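Local coordinates for protein mannan endo-1,6-alpha-mannosidase (Chaetomium thermophilum, PDB 6RY0) that probably cleaves alpha-1,6-mannosidic linkages as a family 76 glycosidase and is thought to act as a transglycosidase that passes GPI-anchored glycoproteins to the fungal cell wall, at residues D46-L49 and F50-G53; A137-A140 and A141-F145; K194-I197 and A198-F202; N215-Y218 and A219-A222. All blocks are in the same frame, centred on the assembly; numbering follows the deposited sequence. Where two conformers were deposited one is given.

From the N terminus, the four contacts follow one another in series, none nested in or crossing another, and each is local, made within one or two turns of chain. Interaction 1 turns the chain out of helix 33-48 into the loop that precedes helix 76-93. Interaction 2 closes the C-terminal end of helix 127-142 with a Schellman motif. Interaction 3 marks the step from strand 193-195 into helix 196-213, and interaction 4 starts the next helix, 216-231. The last two touch, Phe202 CE2 lying 3.7 Å from Trp221 CE3, which joins helices 196-213 and 216-231. Interactions 1 and 4 are farthest apart, with centres about 37 Å from each other. Together they illustrate how helices are begun and ended in a fold whose regular structure is almost all helix.

Interaction 1: residues D46-L49 and F50-G53; sequences DMML and FYKG
Met48 and Tyr51 meet in a Met-aromatic contact across a type I beta turn, the bend by which the chain leaves helix 33-48. Their side chains run side by side in the same direction, and Met48 SD approaches the tyrosine ring obliquely, 3.7 Å from Tyr51 CD2. With CG of Tyr51 opposite the backbone N (chi1 177°), the ring is carried alongside the sulfur, and the backbone N of Gly53 sits over the centre of one ring face. One residue back, Phe50 CD2 lies 3.4 Å from Met47 O, which meets the phenylalanine ring at its edge. Tyr51 N donates to Met48 O at 3.0 Å and closes the turn; just before it Phe50 N donates to Met47 O at 3.1 Å. Farther out, Lys52 folds back by a bend at chi2, and its NZ reaches Leu49 O at 3.0 Å, almost head-on to the carbonyl. Tyr51 OH is taken up by Gly61 N, and Asp46 pairs with Arg367. The side chain of Phe50 is about 7 Å from that of Asp73, a calcium ligand. Met47 and Phe50 rest on helix 389-401, while Met48 and Tyr51 pack against helices 76-93 and 99-108.

Interaction 2: residues A137-A140 and A141-F145; sequences AMLA and AENKF
Backbone hydrogen bonds make the first group of contacts between Ala137-Ala140 and Ala141-Phe145, at the C-terminal end of helix 127-142. Regular helical bonds run from Ala141 N to Ala137 O and from Glu142 N to Met138 O; the last, Asn143 N to Leu139 O (2.8 Å), is more bent. Lys144 then takes a positive phi of 58°, and Phe145 N turns back to Ala140 O at 2.9 Å while Lys144 N bonds to Ala141 O, completing a Schellman motif. The second group is apolar. Ala140 CB lies 3.7 Å from Phe145 CB, so the residue that completes the motif folds its CB against the last turn. The third group sets polar side chains against aliphatic ones. CG of Glu142 lies anti to the carbonyl carbon (chi1 -70°) and the chain runs on extended, laying the carboxylate across Met138, with OE2 3.5 Å from Met138 CG; Glu142 OE1 is 3.7 Å from Leu139 CD1. Asn143 ND2 lies 3.6 Å from the same methyl, Leu139 CD1. The polar ends look elsewhere: Glu142 OE1 forms a salt bridge with Arg208 of helix 196-213, and Asn143 ND2 bonds to Asp88 of helix 76-93. A buried carboxylate flanked by hydrocarbon would be costly alone, and the arginine probably favours its charged form.

Interaction 3: residues K194-I197 and A198-F202; sequences KNTI and ANACF
Asn199 reaches back one turn to Asn195 at the start of helix 196-213, and its side chain can be followed outward. CB lies 3.6 Å from Thr196 O, over the first turn. CG stands opposite its own carbonyl carbon (chi1 -73°), which directs the amide toward the strand end. There ND2 donates to Asn195 O at 2.9 Å, along a nearly straight N-H (165°) with the acceptor close to the amide plane. The other tip atom, OD1, accepts from Leu180 N outside the helix, so both ends of the amide are engaged and its rotation is fixed. Asn195 is the N-cap residue: its OD1 receives a weak, long bond from Ala198 N at 3.5 Å and touches Ala198 CB at 3.3 Å. Beyond the cap the helix settles into regular bonds, Ala200 N to Thr196 O being short at 2.7 Å and Cys201 N following to Ile197 O. Ile197 CD1 lies 4.1 Å from Cys201 SG on the side facing helix 127-142. Thr196 OG1 bonds to Tyr243 O, just before strand 245-247. At this buried junction side-chain amides thus serve two backbone groups, Asn195 O firmly and Ala198 N weakly, near the start of the helix.

Interaction 4: residues N215-Y218 and A219-A222; sequences NNTY and AEWA
Thr217 and Trp221 lie side by side one turn apart near the start of helix 216-231. Thr217 CG2 comes 4.0 Å from Trp221 CD1, and the same ring atom has Thr217 O at 3.4 Å, the carbonyl oxygen lying at the edge of the indole and in its plane. That oxygen is also the acceptor for Trp221 N at 3.2 Å, so one carbonyl meets both the backbone and the ring edge of the tryptophan. On the neighbouring flank, Glu220 lays its chain along the first turn, with CG 3.3 Å from Asn216 O, while its backbone N bonds to that same oxygen. A water joins the exposed ends: it donates to Glu220 OE2 at 2.6 Å and lies 2.8 Å from Thr217 OG1. Thr217 OG1 stands opposite its carbonyl carbon (chi1 -64°), which turns the hydroxyl to the water and the methyl to the indole.

The next shell sets the start of the helix. Asn215 is the N-cap, and its OD1 accepts from Thr217 N at 3.0 Å, with the donor above the carbonyl plane. In one of its two conformers Asn216 OD1 bonds to Tyr277 OH, and Tyr218 OH is held by Gln160.

Farther out, Tyr218 and Trp221 each meet Trp163 of helix 155-167 edge-to-face, and Trp221 also meets His172. Ala219 and Ala222 pack on helix 196-213, against Ala210 and Phe203 respectively, and both also touch Met274 of helix 261-278.

Interaction 1: residues D46-L49 and F50-G53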
loop_
_atom_site.group_PDB
_atom_site.type_symbol
_atom_site.label_atom_id
_atom_site.label_comp_id
_atom_site.label_asym_id
_atom_site.label_seq_id
_atom_site.Cartn_x
_atom_site.Cartn_y
_atom_site.Cartn_z
ATOM N N ASP A 46 -19.040 4.972 5.066
ATOM C CA ASP A 46 -18.878 4.098 6.216
ATOM C C ASP A 46 -17.439 4.008 6.670
ATOM O O ASP A 46 -17.187 3.950 7.870
ATOM C CB ASP A 46 -19.430 2.707 5.940
ATOM C CG ASP A 46 -20.928 2.602 6.169
ATOM O OD1 ASP A 46 -21.540 3.610 6.590
ATOM O OD2 ASP A 46 -21.494 1.486 5.948
ATOM N N MET A 47 -16.471 4.022 5.765
ATOM C CA MET A 47 -15.078 4.008 6.179
ATOM C C MET A 47 -14.730 5.325 6.901
ATOM O O MET A 47 -14.017 5.327 7.896
ATOM C CB MET A 47 -14.184 3.783 4.955
ATOM C CG MET A 47 -12.690 3.874 5.178
ATOM S SD MET A 47 -12.095 2.631 6.303
ATOM C CE MET A 47 -10.607 3.365 6.943
ATOM N N MET A 48 -15.251 6.437 6.409
ATOM C CA MET A 48 -14.919 7.731 6.982
ATOM C C MET A 48 -15.468 7.855 8.399
ATOM O O MET A 48 -14.901 8.602 9.188
ATOM C CB MET A 48 -15.406 8.870 6.085
ATOM C CG MET A 48 -14.939 10.281 6.421
ATOM S SD MET A 48 -13.128 10.396 6.324
ATOM C CE MET A 48 -12.438 10.416 4.718
ATOM N N LEU A 49 -16.529 7.122 8.755
ATOM C CA LEU A 49 -17.048 7.163 10.116
ATOM C C LEU A 49 -15.982 6.738 11.143
ATOM O O LEU A 49 -16.050 7.131 12.309
ATOM C CB LEU A 49 -18.274 6.276 10.286
ATOM C CG LEU A 49 -19.516 6.721 9.521
ATOM C CD1 LEU A 49 -20.603 5.641 9.682
ATOM C CD2 LEU A 49 -20.028 8.061 10.007
ATOM N N PHE A 50 -15.020 5.894 10.747
ATOM C CA PHE A 50 -13.977 5.491 11.681
ATOM C C PHE A 50 -12.998 6.618 11.995
ATOM O O PHE A 50 -12.296 6.564 13.003
ATOM C CB PHE A 50 -13.192 4.309 11.106
ATOM C CG PHE A 50 -13.983 3.036 11.027
ATOM C CD1 PHE A 50 -14.087 2.189 12.114
ATOM C CD2 PHE A 50 -14.579 2.658 9.855
ATOM C CE1 PHE A 50 -14.812 1.014 12.035
ATOM C CE2 PHE A 50 -15.322 1.488 9.781
ATOM C CZ PHE A 50 -15.441 0.669 10.874
ATOM N N TYR A 51 -12.875 7.557 11.080
ATOM C CA TYR A 51 -11.844 8.581 11.090
ATOM C C TYR A 51 -12.351 9.832 11.800
ATOM O O TYR A 51 -13.384 10.364 11.439
ATOM C CB TYR A 51 -11.462 8.916 9.661
ATOM C CG TYR A 51 -10.447 10.016 9.548
ATOM C CD1 TYR A 51 -9.117 9.804 9.873
ATOM C CD2 TYR A 51 -10.804 11.274 9.072
ATOM C CE1 TYR A 51 -8.176 10.826 9.756
ATOM C CE2 TYR A 51 -9.877 12.293 8.953
ATOM C CZ TYR A 51 -8.562 12.065 9.296
ATOM O OH TYR A 51 -7.605 13.027 9.178
ATOM N N LYS A 52 -11.598 10.286 12.801
ATOM C CA LYS A 52 -11.953 11.447 13.598
ATOM C C LYS A 52 -10.985 12.600 13.396
ATOM O O LYS A 52 -11.154 13.642 14.024
ATOM C CB LYS A 52 -11.960 11.052 15.099
ATOM C CG LYS A 52 -12.695 9.760 15.424
ATOM C CD LYS A 52 -14.102 9.826 14.962
ATOM C CE LYS A 52 -14.890 8.612 15.429
ATOM N NZ LYS A 52 -16.251 8.631 14.851
ATOM N N GLY A 53 -9.976 12.445 12.547
ATOM C CA GLY A 53 -8.873 13.385 12.526
ATOM C C GLY A 53 -9.160 14.764 12.059
ATOM O O GLY A 53 -8.351 15.670 12.274
#

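Interaction 2: residues A137-A140 and A141-F145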
loop_
_atom_site.group_PDB
_atom_site.type_symbol
_atom_site.label_atom_id
_atom_site.label_comp_id
_atom_site.label_asym_id
_atom_site.label_seq_id
_atom_site.Cartn_x
_atom_site.Cartn_y
_atom_site.Cartn_z
ATOM N N ALA A 137 1.718 9.508 -1.266
ATOM C CA ALA A 137 2.104 10.743 -1.926
ATOM C C ALA A 137 2.395 10.502 -3.423
ATOM O O ALA A 137 1.997 11.296 -4.281
ATOM C CB ALA A 137 3.326 11.352 -1.239
ATOM N N MET A 138 3.079 9.399 -3.726
ATOM C CA MET A 138 3.336 9.031 -5.119
ATOM C C MET A 138 2.028 8.875 -5.883
ATOM O O MET A 138 1.881 9.351 -7.006
ATOM C CB MET A 138 4.152 7.744 -5.162
ATOM C CG MET A 138 4.674 7.351 -6.517
ATOM S SD MET A 138 5.936 8.430 -7.184
ATOM C CE MET A 138 5.077 9.261 -8.519
ATOM N N LEU A 139 1.058 8.212 -5.249
ATOM C CA LEU A 139 -0.262 7.985 -5.850
ATOM C C LEU A 139 -0.964 9.327 -6.089
ATOM O O LEU A 139 -1.609 9.511 -7.117
ATOM C CB LEU A 139 -1.102 7.108 -4.906
ATOM C CG LEU A 139 -2.435 6.678 -5.491
ATOM C CD1 LEU A 139 -2.263 5.761 -6.712
ATOM C CD2 LEU A 139 -3.245 5.969 -4.418
ATOM N N ALA A 140 -0.847 10.262 -5.150
ATOM C CA ALA A 140 -1.435 11.580 -5.344
ATOM C C ALA A 140 -0.846 12.264 -6.572
ATOM O O ALA A 140 -1.566 12.860 -7.360
ATOM C CB ALA A 140 -1.260 12.403 -4.073
ATOM N N ALA A 141 0.472 12.159 -6.776
ATOM C CA ALA A 141 1.086 12.729 -7.990
ATOM C C ALA A 141 0.575 12.003 -9.248
ATOM O O ALA A 141 0.203 12.630 -10.241
ATOM C CB ALA A 141 2.609 12.686 -7.905
ATOM N N GLU A 142 0.556 10.671 -9.211
ATOM C CA GLU A 142 0.090 9.888 -10.358
ATOM C C GLU A 142 -1.347 10.154 -10.723
ATOM O O GLU A 142 -1.731 10.075 -11.898
ATOM C CB GLU A 142 0.240 8.385 -10.037
ATOM C CG GLU A 142 1.680 7.909 -9.987
ATOM C CD GLU A 142 1.861 6.588 -9.268
ATOM O OE1 GLU A 142 0.908 6.116 -8.603
ATOM O OE2 GLU A 142 2.993 6.024 -9.332
ATOM N N ASN A 143 -2.161 10.424 -9.726
ATOM C CA ASN A 143 -3.601 10.597 -9.924
ATOM C C ASN A 143 -3.986 12.065 -10.122
ATOM O O ASN A 143 -5.152 12.387 -10.249
ATOM C CB ASN A 143 -4.369 9.980 -8.753
ATOM C CG ASN A 143 -4.389 8.475 -8.792
ATOM O OD1 ASN A 143 -3.833 7.868 -9.693
ATOM N ND2 ASN A 143 -5.018 7.848 -7.781
ATOM N N LYS A 144 -3.011 12.963 -10.132
ATOM C CA LYS A 144 -3.269 14.402 -10.268
ATOM C C LYS A 144 -4.180 14.899 -9.148
ATOM O O LYS A 144 -5.010 15.772 -9.335
ATOM C CB LYS A 144 -3.784 14.752 -11.667
ATOM C CG LYS A 144 -2.814 14.380 -12.746
ATOM C CD LYS A 144 -3.301 14.697 -14.150
ATOM C CE LYS A 144 -3.482 16.142 -14.413
ATOM N NZ LYS A 144 -3.805 16.284 -15.848
ATOM N N PHE A 145 -4.004 14.319 -7.961
ATOM C CA PHE A 145 -4.732 14.789 -6.776
ATOM C C PHE A 145 -4.383 16.266 -6.574
ATOM O O PHE A 145 -3.227 16.661 -6.739
ATOM C CB PHE A 145 -4.314 13.926 -5.585
ATOM C CG PHE A 145 -5.152 14.072 -4.355
ATOM C CD1 PHE A 145 -6.458 13.644 -4.337
ATOM C CD2 PHE A 145 -4.611 14.541 -3.194
ATOM C CE1 PHE A 145 -7.222 13.735 -3.203
ATOM C CE2 PHE A 145 -5.355 14.626 -2.056
ATOM C CZ PHE A 145 -6.673 14.238 -2.067
#

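Interaction 3: residues K194-I197 and A198-F202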
loop_
_atom_site.group_PDB
_atom_site.type_symbol
_atom_site.label_atom_id
_atom_site.label_comp_id
_atom_site.label_asym_id
_atom_site.label_seq_id
_atom_site.Cartn_x
_atom_site.Cartn_y
_atom_site.Cartn_z
ATOM N N LYS A 194 15.459 -8.220 8.166
ATOM C CA LYS A 194 15.401 -7.650 6.820
ATOM C C LYS A 194 14.228 -8.319 6.128
ATOM O O LYS A 194 14.264 -9.508 5.829
ATOM C CB LYS A 194 16.705 -7.856 6.063
ATOM C CG LYS A 194 17.843 -6.970 6.572
ATOM C CD LYS A 194 19.087 -6.949 5.733
ATOM C CE LYS A 194 19.951 -5.784 6.153
ATOM N NZ LYS A 194 21.153 -5.601 5.274
ATOM N N ASN A 195 13.159 -7.564 5.940
ATOM C CA ASN A 195 11.938 -8.152 5.494
ATOM C C ASN A 195 11.532 -7.694 4.112
ATOM O O ASN A 195 11.993 -6.690 3.575
ATOM C CB ASN A 195 10.829 -7.985 6.500
ATOM C CG ASN A 195 10.483 -6.579 6.811
ATOM O OD1 ASN A 195 11.092 -5.612 6.338
ATOM N ND2 ASN A 195 9.464 -6.431 7.632
ATOM N N THR A 196 10.659 -8.490 3.511
ATOM C CA THR A 196 10.197 -8.182 2.181
ATOM C C THR A 196 9.516 -6.844 2.112
ATOM O O THR A 196 9.805 -6.072 1.194
ATOM C CB THR A 196 9.305 -9.301 1.666
ATOM O OG1 THR A 196 10.105 -10.474 1.674
ATOM C CG2 THR A 196 8.780 -8.984 0.287
ATOM N N ILE A 197 8.602 -6.551 3.029
ATOM C CA ILE A 197 7.753 -5.385 2.825
ATOM C C ILE A 197 8.571 -4.082 2.803
ATOM O O ILE A 197 8.281 -3.189 1.998
ATOM C CB ILE A 197 6.573 -5.325 3.812
ATOM C CG1 ILE A 197 5.612 -4.193 3.441
ATOM C CG2 ILE A 197 7.039 -5.215 5.275
ATOM C CD1 ILE A 197 4.963 -4.358 2.161
ATOM N N ALA A 198 9.575 -3.930 3.671
ATOM C CA ALA A 198 10.377 -2.712 3.634
ATOM C C ALA A 198 11.016 -2.532 2.259
ATOM O O ALA A 198 11.035 -1.450 1.668
ATOM C CB ALA A 198 11.490 -2.787 4.706
ATOM N N ASN A 199 11.584 -3.626 1.768
ATOM C CA ASN A 199 12.266 -3.611 0.486
ATOM C C ASN A 199 11.292 -3.434 -0.671
ATOM O O ASN A 199 11.604 -2.751 -1.638
ATOM C CB ASN A 199 13.124 -4.881 0.388
ATOM C CG ASN A 199 14.317 -4.759 1.277
ATOM O OD1 ASN A 199 15.276 -4.054 0.913
ATOM N ND2 ASN A 199 14.274 -5.360 2.466
ATOM N N ALA A 200 10.112 -4.054 -0.578
ATOM C CA ALA A 200 9.081 -3.914 -1.597
ATOM C C ALA A 200 8.585 -2.473 -1.696
ATOM O O ALA A 200 8.335 -2.001 -2.791
ATOM C CB ALA A 200 7.938 -4.871 -1.307
ATOM N N CYS A 201 8.419 -1.801 -0.563
ATOM C CA CYS A 201 7.999 -0.398 -0.602
ATOM C C CYS A 201 9.056 0.444 -1.309
ATOM O O CYS A 201 8.731 1.304 -2.139
ATOM C CB CYS A 201 7.766 0.143 0.814
ATOM S SG CYS A 201 6.320 -0.511 1.679
ATOM N N PHE A 202 10.319 0.243 -0.962
ATOM C CA PHE A 202 11.394 1.013 -1.587
ATOM C C PHE A 202 11.502 0.726 -3.083
ATOM O O PHE A 202 11.669 1.627 -3.899
ATOM C CB PHE A 202 12.687 0.753 -0.809
ATOM C CG PHE A 202 13.904 1.460 -1.342
ATOM C CD1 PHE A 202 13.937 2.826 -1.525
ATOM C CD2 PHE A 202 15.048 0.752 -1.629
ATOM C CE1 PHE A 202 15.074 3.472 -1.972
ATOM C CE2 PHE A 202 16.186 1.411 -2.078
ATOM C CZ PHE A 202 16.199 2.743 -2.274
#

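Interaction 4: residues N215-Y218 and A219-A222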
loop_
_atom_site.group_PDB
_atom_site.type_symbol
_atom_site.label_atom_id
_atom_site.label_comp_id
_atom_site.label_asym_id
_atom_site.label_seq_id
_atom_site.Cartn_x
_atom_site.Cartn_y
_atom_site.Cartn_z
ATOM N N ASN A 215 13.679 9.627 -14.662
ATOM C CA ASN A 215 15.043 9.611 -14.166
ATOM C C ASN A 215 15.499 8.181 -13.895
ATOM O O ASN A 215 14.908 7.463 -13.088
ATOM C CB ASN A 215 15.141 10.471 -12.905
ATOM C CG ASN A 215 16.532 10.585 -12.382
ATOM O OD1 ASN A 215 17.049 9.635 -11.786
ATOM N ND2 ASN A 215 17.125 11.731 -12.519
ATOM N N ASN A 216 16.559 7.768 -14.557
ATOM C CA ASN A 216 16.976 6.375 -14.502
ATOM C C ASN A 216 17.621 5.953 -13.197
ATOM O O ASN A 216 17.696 4.765 -12.935
ATOM C CB ASN A 216 17.953 6.063 -15.617
ATOM C CG ASN A 216 17.298 6.011 -16.968
ATOM O OD1 ASN A 216 16.093 5.823 -17.102
ATOM N ND2 ASN A 216 18.105 6.161 -18.001
ATOM N N THR A 217 18.081 6.890 -12.365
ATOM C CA THR A 217 18.691 6.492 -11.115
ATOM C C THR A 217 17.668 5.815 -10.200
ATOM O O THR A 217 18.006 4.880 -9.488
ATOM C CB THR A 217 19.399 7.666 -10.460
ATOM O OG1 THR A 217 20.460 8.049 -11.330
ATOM C CG2 THR A 217 19.944 7.300 -9.081
ATOM N N TYR A 218 16.419 6.281 -10.249
ATOM C CA TYR A 218 15.372 5.592 -9.517
ATOM C C TYR A 218 15.266 4.130 -9.966
ATOM O O TYR A 218 15.113 3.206 -9.153
ATOM C CB TYR A 218 14.015 6.263 -9.713
ATOM C CG TYR A 218 13.887 7.652 -9.175
ATOM C CD1 TYR A 218 13.995 7.921 -7.811
ATOM C CD2 TYR A 218 13.563 8.710 -10.010
ATOM C CE1 TYR A 218 13.805 9.204 -7.330
ATOM C CE2 TYR A 218 13.396 10.002 -9.521
ATOM C CZ TYR A 218 13.500 10.240 -8.191
ATOM O OH TYR A 218 13.328 11.548 -7.779
ATOM N N ALA A 219 15.265 3.924 -11.270
ATOM C CA ALA A 219 15.112 2.586 -11.851
ATOM C C ALA A 219 16.277 1.692 -11.522
ATOM O O ALA A 219 16.092 0.505 -11.291
ATOM C CB ALA A 219 14.962 2.702 -13.354
ATOM N N GLU A 220 17.492 2.236 -11.536
ATOM C CA GLU A 220 18.661 1.406 -11.226
ATOM C C GLU A 220 18.603 0.910 -9.783
ATOM O O GLU A 220 18.905 -0.257 -9.504
ATOM C CB GLU A 220 19.942 2.199 -11.489
ATOM C CG GLU A 220 20.178 2.630 -12.891
ATOM C CD GLU A 220 21.232 3.730 -13.001
ATOM O OE1 GLU A 220 21.909 4.067 -11.990
ATOM O OE2 GLU A 220 21.385 4.274 -14.114
ATOM N N TRP A 221 18.174 1.770 -8.858
ATOM C CA TRP A 221 17.953 1.334 -7.482
ATOM C C TRP A 221 16.859 0.274 -7.394
ATOM O O TRP A 221 16.982 -0.705 -6.650
ATOM C CB TRP A 221 17.623 2.516 -6.589
ATOM C CG TRP A 221 18.785 3.198 -5.976
ATOM C CD1 TRP A 221 19.355 4.393 -6.352
ATOM C CD2 TRP A 221 19.451 2.797 -4.793
ATOM N NE1 TRP A 221 20.334 4.750 -5.468
ATOM C CE2 TRP A 221 20.397 3.799 -4.479
ATOM C CE3 TRP A 221 19.317 1.704 -3.958
ATOM C CZ2 TRP A 221 21.194 3.732 -3.350
ATOM C CZ3 TRP A 221 20.125 1.624 -2.860
ATOM C CH2 TRP A 221 21.052 2.626 -2.562
ATOM N N ALA A 222 15.759 0.495 -8.106
ATOM C CA ALA A 222 14.664 -0.483 -8.057
ATOM C C ALA A 222 15.148 -1.838 -8.535
ATOM O O ALA A 222 14.851 -2.869 -7.929
ATOM C CB ALA A 222 13.509 0.023 -8.885
HETATM O O HOH W 1 21.484 6.790 -13.577
#